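Local coordinates for CELL WALL surface anchor family protein (Streptococcus pneumoniae, PDB 2WW8), which serves as the adhesin of the pneumococcal pilus and probably recognises host cells through an integrin-like domain carried on a stalk of immunoglobulin-like modules, at residues Q116-V121 with T128-Q133; T55-A60 with K731-G736; Y321-L324 with N329-V332. All coordinates share one frame; numbering follows the deposited sequence.

Contact 1 (Q116-V121 with T128-Q133); sequences QWTVEV and TVQGEQ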
loop_
_atom_site.group_PDB
_atom_site.type_symbol
_atom_site.label_atom_id
_atom_site.label_comp_id
_atom_site.label_asym_id
_atom_site.label_seq_id
_atom_site.Cartn_x
_atom_site.Cartn_y
_atom_site.Cartn_z
ATOM N N GLN A 116 56.460 12.256 3.402
ATOM C CA GLN A 116 55.530 12.958 2.533
ATOM C C GLN A 116 54.453 11.976 2.072
ATOM O O GLN A 116 54.762 10.899 1.562
ATOM C CB GLN A 116 56.288 13.474 1.315
ATOM C CG GLN A 116 57.147 14.702 1.533
ATOM C CD GLN A 116 57.495 15.355 0.206
ATOM O OE1 GLN A 116 58.048 14.708 -0.686
ATOM N NE2 GLN A 116 57.151 16.629 0.056
ATOM N N TRP A 117 53.184 12.333 2.235
ATOM C CA TRP A 117 52.096 11.423 1.839
ATOM C C TRP A 117 51.448 11.792 0.513
ATOM O O TRP A 117 51.260 12.965 0.214
ATOM C CB TRP A 117 50.995 11.396 2.894
ATOM C CG TRP A 117 51.450 10.936 4.231
ATOM C CD1 TRP A 117 51.390 9.664 4.731
ATOM C CD2 TRP A 117 52.034 11.750 5.255
ATOM N NE1 TRP A 117 51.903 9.642 6.008
ATOM C CE2 TRP A 117 52.306 10.907 6.353
ATOM C CE3 TRP A 117 52.351 13.111 5.349
ATOM C CZ2 TRP A 117 52.886 11.379 7.534
ATOM C CZ3 TRP A 117 52.928 13.583 6.526
ATOM C CH2 TRP A 117 53.189 12.719 7.602
ATOM N N THR A 118 51.090 10.779 -0.267
ATOM C CA THR A 118 50.301 10.981 -1.482
ATOM C C THR A 118 48.793 10.843 -1.217
ATOM O O THR A 118 48.332 9.922 -0.543
ATOM C CB THR A 118 50.789 10.031 -2.597
ATOM O OG1 THR A 118 52.175 10.293 -2.832
ATOM C CG2 THR A 118 50.003 10.189 -3.914
ATOM N N VAL A 119 48.034 11.792 -1.746
ATOM C CA VAL A 119 46.591 11.859 -1.533
ATOM C C VAL A 119 45.879 11.999 -2.886
ATOM O O VAL A 119 45.877 13.082 -3.493
ATOM C CB VAL A 119 46.186 13.020 -0.570
ATOM C CG1 VAL A 119 44.659 13.180 -0.479
ATOM C CG2 VAL A 119 46.804 12.844 0.810
ATOM N N GLU A 120 45.295 10.893 -3.353
ATOM C CA GLU A 120 44.425 10.890 -4.535
ATOM C C GLU A 120 42.936 11.091 -4.191
ATOM O O GLU A 120 42.382 10.411 -3.312
ATOM C CB GLU A 120 44.661 9.654 -5.415
ATOM C CG GLU A 120 44.620 8.314 -4.680
ATOM C CD GLU A 120 43.946 7.216 -5.505
ATOM O OE1 GLU A 120 44.102 7.259 -6.748
ATOM O OE2 GLU A 120 43.265 6.324 -4.932
ATOM N N VAL A 121 42.325 12.069 -4.859
ATOM C CA VAL A 121 40.873 12.276 -4.844
ATOM C C VAL A 121 40.294 11.912 -6.222
ATOM O O VAL A 121 40.648 12.522 -7.246
ATOM C CB VAL A 121 40.450 13.691 -4.378
ATOM C CG1 VAL A 121 38.938 13.807 -4.306
ATOM C CG2 VAL A 121 41.014 13.990 -3.007
ATOM N N THR A 128 41.832 8.858 -0.935
ATOM C CA THR A 128 42.741 7.795 -0.496
ATOM C C THR A 128 44.132 8.342 -0.142
ATOM O O THR A 128 44.691 9.157 -0.883
ATOM C CB THR A 128 42.859 6.724 -1.605
ATOM O OG1 THR A 128 41.542 6.354 -2.034
ATOM C CG2 THR A 128 43.626 5.490 -1.146
ATOM N N VAL A 129 44.695 7.904 0.979
ATOM C CA VAL A 129 46.079 8.258 1.293
ATOM C C VAL A 129 46.960 7.069 0.905
ATOM O O VAL A 129 46.892 6.051 1.585
ATOM C CB VAL A 129 46.223 8.620 2.786
ATOM C CG1 VAL A 129 47.642 9.100 3.099
ATOM C CG2 VAL A 129 45.195 9.685 3.171
ATOM N N GLN A 130 47.750 7.179 -0.169
ATOM C CA GLN A 130 48.368 6.008 -0.821
ATOM C C GLN A 130 49.321 5.219 0.077
ATOM O O GLN A 130 50.087 5.811 0.836
ATOM C CB GLN A 130 49.053 6.382 -2.148
ATOM C CG GLN A 130 48.093 6.681 -3.317
ATOM C CD GLN A 130 47.347 5.437 -3.829
ATOM O OE1 GLN A 130 46.254 5.091 -3.351
ATOM N NE2 GLN A 130 47.941 4.759 -4.811
ATOM N N GLY A 131 49.254 3.891 0.000
ATOM C CA GLY A 131 50.045 3.002 0.852
ATOM C C GLY A 131 50.137 3.415 2.315
ATOM O O GLY A 131 51.221 3.451 2.896
ATOM N N GLU A 132 49.003 3.730 2.929
ATOM C CA GLU A 132 48.994 4.107 4.339
ATOM C C GLU A 132 47.796 3.561 5.126
ATOM O O GLU A 132 46.654 3.631 4.670
ATOM C CB GLU A 132 49.076 5.632 4.475
ATOM C CG GLU A 132 49.542 6.124 5.841
ATOM C CD GLU A 132 51.035 5.935 6.066
ATOM O OE1 GLU A 132 51.766 5.696 5.077
ATOM O OE2 GLU A 132 51.473 6.042 7.235
ATOM N N GLN A 133 48.064 3.020 6.312
ATOM C CA GLN A 133 46.995 2.652 7.234
ATOM C C GLN A 133 46.317 3.876 7.861
ATOM O O GLN A 133 46.993 4.793 8.331
ATOM C CB GLN A 133 47.535 1.760 8.349
ATOM C CG GLN A 133 46.880 2.027 9.704
ATOM C CD GLN A 133 47.077 0.866 10.644
ATOM O OE1 GLN A 133 48.098 0.781 11.344
ATOM N NE2 GLN A 133 46.107 -0.053 10.647
#
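Trp-117 and Glu-132 meet at the open end of a beta hairpin, strands 116-121 and 127-129, on the edge of the five-stranded antiparallel sheet of a prealbumin-like domain. The carboxylate of Glu-132 comes to the edge of the indole, in the ring plane, and the two flat groups stand perpendicular, 90° apart. NE1 of Trp-117 is 3.8 Å from OE2 of Glu-132, too far for a hydrogen bond, and this buried N-H has no partner in the model. CB of Trp-117 rests on CG1 of Val-129, and beyond the hairpin its side chain packs on Ile-729 of strand 724-730, which belongs to the facing sheet. Next, Thr-118 O accepts the backbone N of Gln-130 at 2.8 Å, while its CG2 touches CG of Gln-130. Val-119 is opposite Val-129 in a non-hydrogen-bonded pair, CA atoms 4.6 Å apart. Both valines turn to the same face of the sheet, and Val-129 packs there on Pro-725 and Ile-727 of strand 724-730; the valine CG2 atoms approach to 4.3 Å. Glu-120 and Thr-128 form the hydrogen-bonded pair: Thr-128 N reaches Glu-120 O in a nearly straight bond (2.9 Å, 174°), whereas the return bond from Glu-120 N to Thr-128 O is weak. With chi1 at 51°, CG of Glu-120 sits between its own N and carbonyl carbon, and the chain lies alongside Thr-128 and across Gln-130. There the hydroxyl OG1 of Thr-128 gives OE2 of Glu-120 a weak hydrogen bond of 3.4 Å.

Contact 2 (T55-A60 with K731-G736); sequences TGEGGA and KEKKLG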
loop_
_atom_site.group_PDB
_atom_site.type_symbol
_atom_site.label_atom_id
_atom_site.label_comp_id
_atom_site.label_asym_id
_atom_site.label_seq_id
_atom_site.Cartn_x
_atom_site.Cartn_y
_atom_site.Cartn_z
ATOM N N THR A 55 49.617 12.325 17.782
ATOM C CA THR A 55 49.799 11.960 19.194
ATOM C C THR A 55 51.275 11.971 19.660
ATOM O O THR A 55 52.206 11.951 18.847
ATOM C CB THR A 55 49.149 10.597 19.548
ATOM O OG1 THR A 55 49.822 9.545 18.835
ATOM C CG2 THR A 55 47.636 10.620 19.274
ATOM N N GLY A 56 51.482 11.993 20.974
ATOM C CA GLY A 56 52.820 12.000 21.561
ATOM C C GLY A 56 52.820 11.226 22.865
ATOM O O GLY A 56 52.447 10.051 22.867
ATOM N N GLU A 57 53.230 11.901 23.944
ATOM C CA GLU A 57 53.335 11.389 25.324
ATOM C C GLU A 57 52.475 10.171 25.678
ATOM O O GLU A 57 51.351 10.331 26.173
ATOM C CB GLU A 57 53.063 12.517 26.335
ATOM C CG GLU A 57 53.920 12.481 27.617
ATOM C CD GLU A 57 55.429 12.608 27.367
ATOM O OE1 GLU A 57 55.860 12.592 26.189
ATOM O OE2 GLU A 57 56.207 12.719 28.345
ATOM N N GLY A 58 53.013 8.971 25.436
ATOM C CA GLY A 58 52.236 7.728 25.524
ATOM C C GLY A 58 51.201 7.689 24.409
ATOM O O GLY A 58 51.298 6.880 23.476
ATOM N N GLY A 59 50.214 8.583 24.496
ATOM C CA GLY A 59 49.313 8.811 23.374
ATOM C C GLY A 59 48.372 9.998 23.471
ATOM O O GLY A 59 47.315 9.980 22.835
ATOM N N ALA A 60 48.729 11.021 24.246
ATOM C CA ALA A 60 47.923 12.246 24.304
ATOM C C ALA A 60 47.921 13.025 22.984
ATOM O O ALA A 60 48.855 12.939 22.185
ATOM C CB ALA A 60 48.355 13.138 25.464
ATOM N N LYS A 731 54.218 10.998 16.994
ATOM C CA LYS A 731 55.371 11.885 16.876
ATOM C C LYS A 731 56.449 11.514 17.915
ATOM O O LYS A 731 56.109 11.022 19.004
ATOM C CB LYS A 731 54.864 13.328 16.971
ATOM C CG LYS A 731 54.259 13.894 15.685
ATOM C CD LYS A 731 55.051 15.113 15.145
ATOM C CE LYS A 731 56.130 14.814 14.090
ATOM N NZ LYS A 731 55.759 14.017 12.864
ATOM N N GLU A 732 57.731 11.706 17.578
ATOM C CA GLU A 732 58.834 11.483 18.542
ATOM C C GLU A 732 59.233 12.796 19.223
ATOM O O GLU A 732 59.572 13.777 18.553
ATOM C CB GLU A 732 60.110 10.858 17.927
ATOM C CG GLU A 732 59.945 9.818 16.808
ATOM C CD GLU A 732 59.694 8.389 17.305
ATOM O OE1 GLU A 732 60.510 7.873 18.105
ATOM O OE2 GLU A 732 58.685 7.764 16.878
ATOM N N LYS A 733 59.185 12.812 20.552
ATOM C CA LYS A 733 59.766 13.920 21.309
ATOM C C LYS A 733 61.165 14.245 20.764
ATOM O O LYS A 733 61.990 13.348 20.571
ATOM C CB LYS A 733 59.859 13.549 22.788
ATOM C CG LYS A 733 59.791 14.722 23.746
ATOM C CD LYS A 733 58.393 14.892 24.316
ATOM C CE LYS A 733 58.470 15.485 25.711
ATOM N NZ LYS A 733 57.207 15.202 26.433
ATOM N N LYS A 734 61.428 15.517 20.473
ATOM C CA LYS A 734 62.786 15.905 20.068
ATOM C C LYS A 734 63.711 16.148 21.249
ATOM O O LYS A 734 63.316 16.668 22.298
ATOM C CB LYS A 734 62.839 17.044 19.045
ATOM C CG LYS A 734 62.133 18.342 19.408
ATOM C CD LYS A 734 63.116 19.476 19.672
ATOM C CE LYS A 734 63.725 20.058 18.406
ATOM N NZ LYS A 734 64.414 18.986 17.642
ATOM N N LEU A 735 64.954 15.730 21.062
ATOM C CA LEU A 735 65.944 15.939 22.107
ATOM C C LEU A 735 67.022 16.954 21.692
ATOM O O LEU A 735 67.314 17.159 20.511
ATOM C CB LEU A 735 66.514 14.595 22.598
ATOM C CG LEU A 735 65.484 13.609 23.181
ATOM C CD1 LEU A 735 66.064 12.202 23.203
ATOM C CD2 LEU A 735 64.898 14.003 24.554
ATOM N N GLY A 736 67.622 17.597 22.686
ATOM C CA GLY A 736 68.642 18.599 22.416
ATOM C C GLY A 736 69.995 18.070 21.973
ATOM O O GLY A 736 70.402 16.943 22.303
#
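Lys-731 N gives its hydrogen to Thr-55 O at 2.9 Å and 168°, nearly straight, at the point where strands 48-55 and 724-730, parallel neighbours in the mixed sheet of a prealbumin-like domain, run out into loops. It continues the ladder, for Thr-55 is also backbone-bonded to Ile-729. The second polar link is a salt bridge between Lys-733 NZ and Glu-57 OE1 at 2.9 Å, its hydrogen bond weak in geometry. OE1 of Glu-57 is the bonded oxygen; OE2 stands farther off, 3.3 Å from NZ of Lys-733. The two side chains approach obliquely; that of Glu-57 folds at chi2 (61°), which brings its carboxylate round to the lysine. Both residues are exposed, so solvent probably screens this ion pair. Behind it the loop 55-60 closes on itself, with Gly-56 N bonded to Ala-60 O at 3.0 Å, and Tyr-110 OH is hydrogen-bonded to Glu-57 N. Segment 731-736 is the linker that leaves this domain and enters strand 736-744 of the next prealbumin-like domain; Glu-732 and Lys-734 make backbone hydrogen bonds with Lys-111 and Gly-109. Packing is slight, 161 Å² in all. The Lys-731 side chain turns away from loop 55-60, touching Leu-62, Tyr-110 and Ser-113, with a long, weak ion pair to Glu-103. Its first carbon alone stays near the loop: CB of Lys-731 is 3.5 Å from Thr-55 O, the carbonyl that its own N-H grips.

Contact 3 (Y321-L324 with N329-V332); sequences YLKL and NDIV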
loop_
_atom_site.group_PDB
_atom_site.type_symbol
_atom_site.label_atom_id
_atom_site.label_comp_id
_atom_site.label_asym_id
_atom_site.label_seq_id
_atom_site.Cartn_x
_atom_site.Cartn_y
_atom_site.Cartn_z
ATOM N N TYR A 321 -34.614 1.381 -4.759
ATOM C CA TYR A 321 -33.986 2.600 -5.192
ATOM C C TYR A 321 -34.566 2.942 -6.545
ATOM O O TYR A 321 -34.089 2.479 -7.602
ATOM C CB TYR A 321 -32.462 2.443 -5.172
ATOM C CG TYR A 321 -31.820 3.802 -5.258
ATOM C CD1 TYR A 321 -31.673 4.446 -6.503
ATOM C CD2 TYR A 321 -31.365 4.452 -4.113
ATOM C CE1 TYR A 321 -31.074 5.688 -6.612
ATOM C CE2 TYR A 321 -30.765 5.720 -4.194
ATOM C CZ TYR A 321 -30.646 6.300 -5.442
ATOM O OH TYR A 321 -30.096 7.541 -5.510
ATOM N N LEU A 322 -35.632 3.735 -6.507
ATOM C CA LEU A 322 -36.567 3.770 -7.634
ATOM C C LEU A 322 -36.153 4.815 -8.686
ATOM O O LEU A 322 -37.022 5.342 -9.381
ATOM C CB LEU A 322 -37.977 4.128 -7.164
ATOM C CG LEU A 322 -38.563 3.037 -6.280
ATOM C CD1 LEU A 322 -39.899 3.413 -5.590
ATOM C CD2 LEU A 322 -38.576 1.658 -6.928
ATOM N N LYS A 323 -34.858 5.116 -8.773
ATOM C CA LYS A 323 -34.300 6.073 -9.719
ATOM C C LYS A 323 -33.072 5.462 -10.432
ATOM O O LYS A 323 -32.122 4.937 -9.769
ATOM C CB LYS A 323 -33.930 7.313 -8.926
ATOM C CG LYS A 323 -33.666 8.560 -9.759
ATOM C CD LYS A 323 -33.032 9.689 -8.931
ATOM C CE LYS A 323 -31.520 9.731 -9.097
ATOM N NZ LYS A 323 -30.900 10.460 -7.958
ATOM N N LEU A 324 -33.125 5.438 -11.777
ATOM C CA LEU A 324 -31.980 5.018 -12.617
ATOM C C LEU A 324 -30.849 5.981 -12.310
ATOM O O LEU A 324 -31.045 7.210 -12.381
ATOM C CB LEU A 324 -32.316 5.145 -14.112
ATOM C CG LEU A 324 -33.126 3.954 -14.631
ATOM C CD1 LEU A 324 -33.469 4.264 -16.075
ATOM C CD2 LEU A 324 -32.327 2.684 -14.462
ATOM N N ASN A 329 -22.019 7.874 -5.459
ATOM C CA ASN A 329 -22.578 7.954 -4.117
ATOM C C ASN A 329 -23.968 7.335 -4.028
ATOM O O ASN A 329 -24.322 6.638 -3.065
ATOM C CB ASN A 329 -22.623 9.418 -3.656
ATOM C CG ASN A 329 -21.256 9.972 -3.231
ATOM O OD1 ASN A 329 -20.869 11.038 -3.699
ATOM N ND2 ASN A 329 -20.522 9.261 -2.361
ATOM N N ASP A 330 -24.776 7.593 -5.048
ATOM C CA ASP A 330 -26.104 7.001 -5.178
ATOM C C ASP A 330 -25.993 5.483 -5.275
ATOM O O ASP A 330 -26.838 4.797 -4.709
ATOM C CB ASP A 330 -26.811 7.437 -6.476
ATOM C CG ASP A 330 -27.372 8.883 -6.465
ATOM O OD1 ASP A 330 -27.183 9.628 -5.458
ATOM O OD2 ASP A 330 -28.028 9.225 -7.511
ATOM N N ILE A 331 -25.016 4.990 -6.034
ATOM C CA ILE A 331 -24.825 3.543 -6.204
ATOM C C ILE A 331 -24.486 2.888 -4.863
ATOM O O ILE A 331 -25.030 1.824 -4.549
ATOM C CB ILE A 331 -23.733 3.220 -7.246
ATOM C CG1 ILE A 331 -24.250 3.596 -8.665
ATOM C CG2 ILE A 331 -23.353 1.730 -7.141
ATOM C CD1 ILE A 331 -23.173 3.844 -9.636
ATOM N N VAL A 332 -23.614 3.531 -4.080
ATOM C CA VAL A 332 -23.321 3.080 -2.715
ATOM C C VAL A 332 -24.602 2.952 -1.854
ATOM O O VAL A 332 -24.780 2.014 -1.093
ATOM C CB VAL A 332 -22.266 3.947 -1.993
ATOM C CG1 VAL A 332 -22.170 3.598 -0.447
ATOM C CG2 VAL A 332 -20.903 3.794 -2.682
#
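The closest CA atoms, those of Tyr-321 and Asp-330, are 9.0 Å apart, so side chains must bridge from strand 321-322 to helix 328-337. The strand lies beside 269-275, with a backbone hydrogen bond between Tyr-321 and Leu-272, and the chain turns a corner at Lys-323 into the short strand 324-325, after which helix 328-337 begins. Asp-330 sits in the first turn, its N bonded to Asp-327 OD1. Tyr-321 carries CG anti to its own N (chi1 -165°), which sends the phenol toward the helix, where it also packs on Glu-333 and Leu-334. Asp-330 O lies over one ring face, 4.1 Å from CE2 of Tyr-321, and the carboxylate is turned 49° from the ring. Although OH of Tyr-321 is only 3.3 Å from OD2 of Asp-330, the angle is too poor for a hydrogen bond. Lys-323 bends at chi3 and brings NZ to OD2 of Asp-330, a salt bridge of 3.2 Å in which the ammonium approaches on the syn side, 35° out of the carboxylate plane. Thr-325 OG1 is hydrogen-bonded to this same oxygen. OD2 therefore gathers Lys-323, at the corner, and Thr-325, just past it, linking the first turn of the helix to the chain that leads into it; the positive charge would probably favour the ionised carboxylate.

Overall arrangement
Contacts 1 and 2 belong to one prealbumin-like domain, their centres 23 Å apart and their nearest atoms about 6 Å apart without touching. The strand 724-730, returning from far along the sequence, joins them: it packs against the hairpin of contact 1 and leads directly into the linker of contact 2. Contact 3 lies on the opposite side of the chain's centre, 77 Å from contact 1 and 91 Å from contact 2, centre to centre. It falls among the residues enclosed between 55-60 and 731-736, in the domain whose parallel sheet includes 225-232 and 379-386; the magnesium ligands Ser-234, Ser-236 and Asp-387 follow these strands.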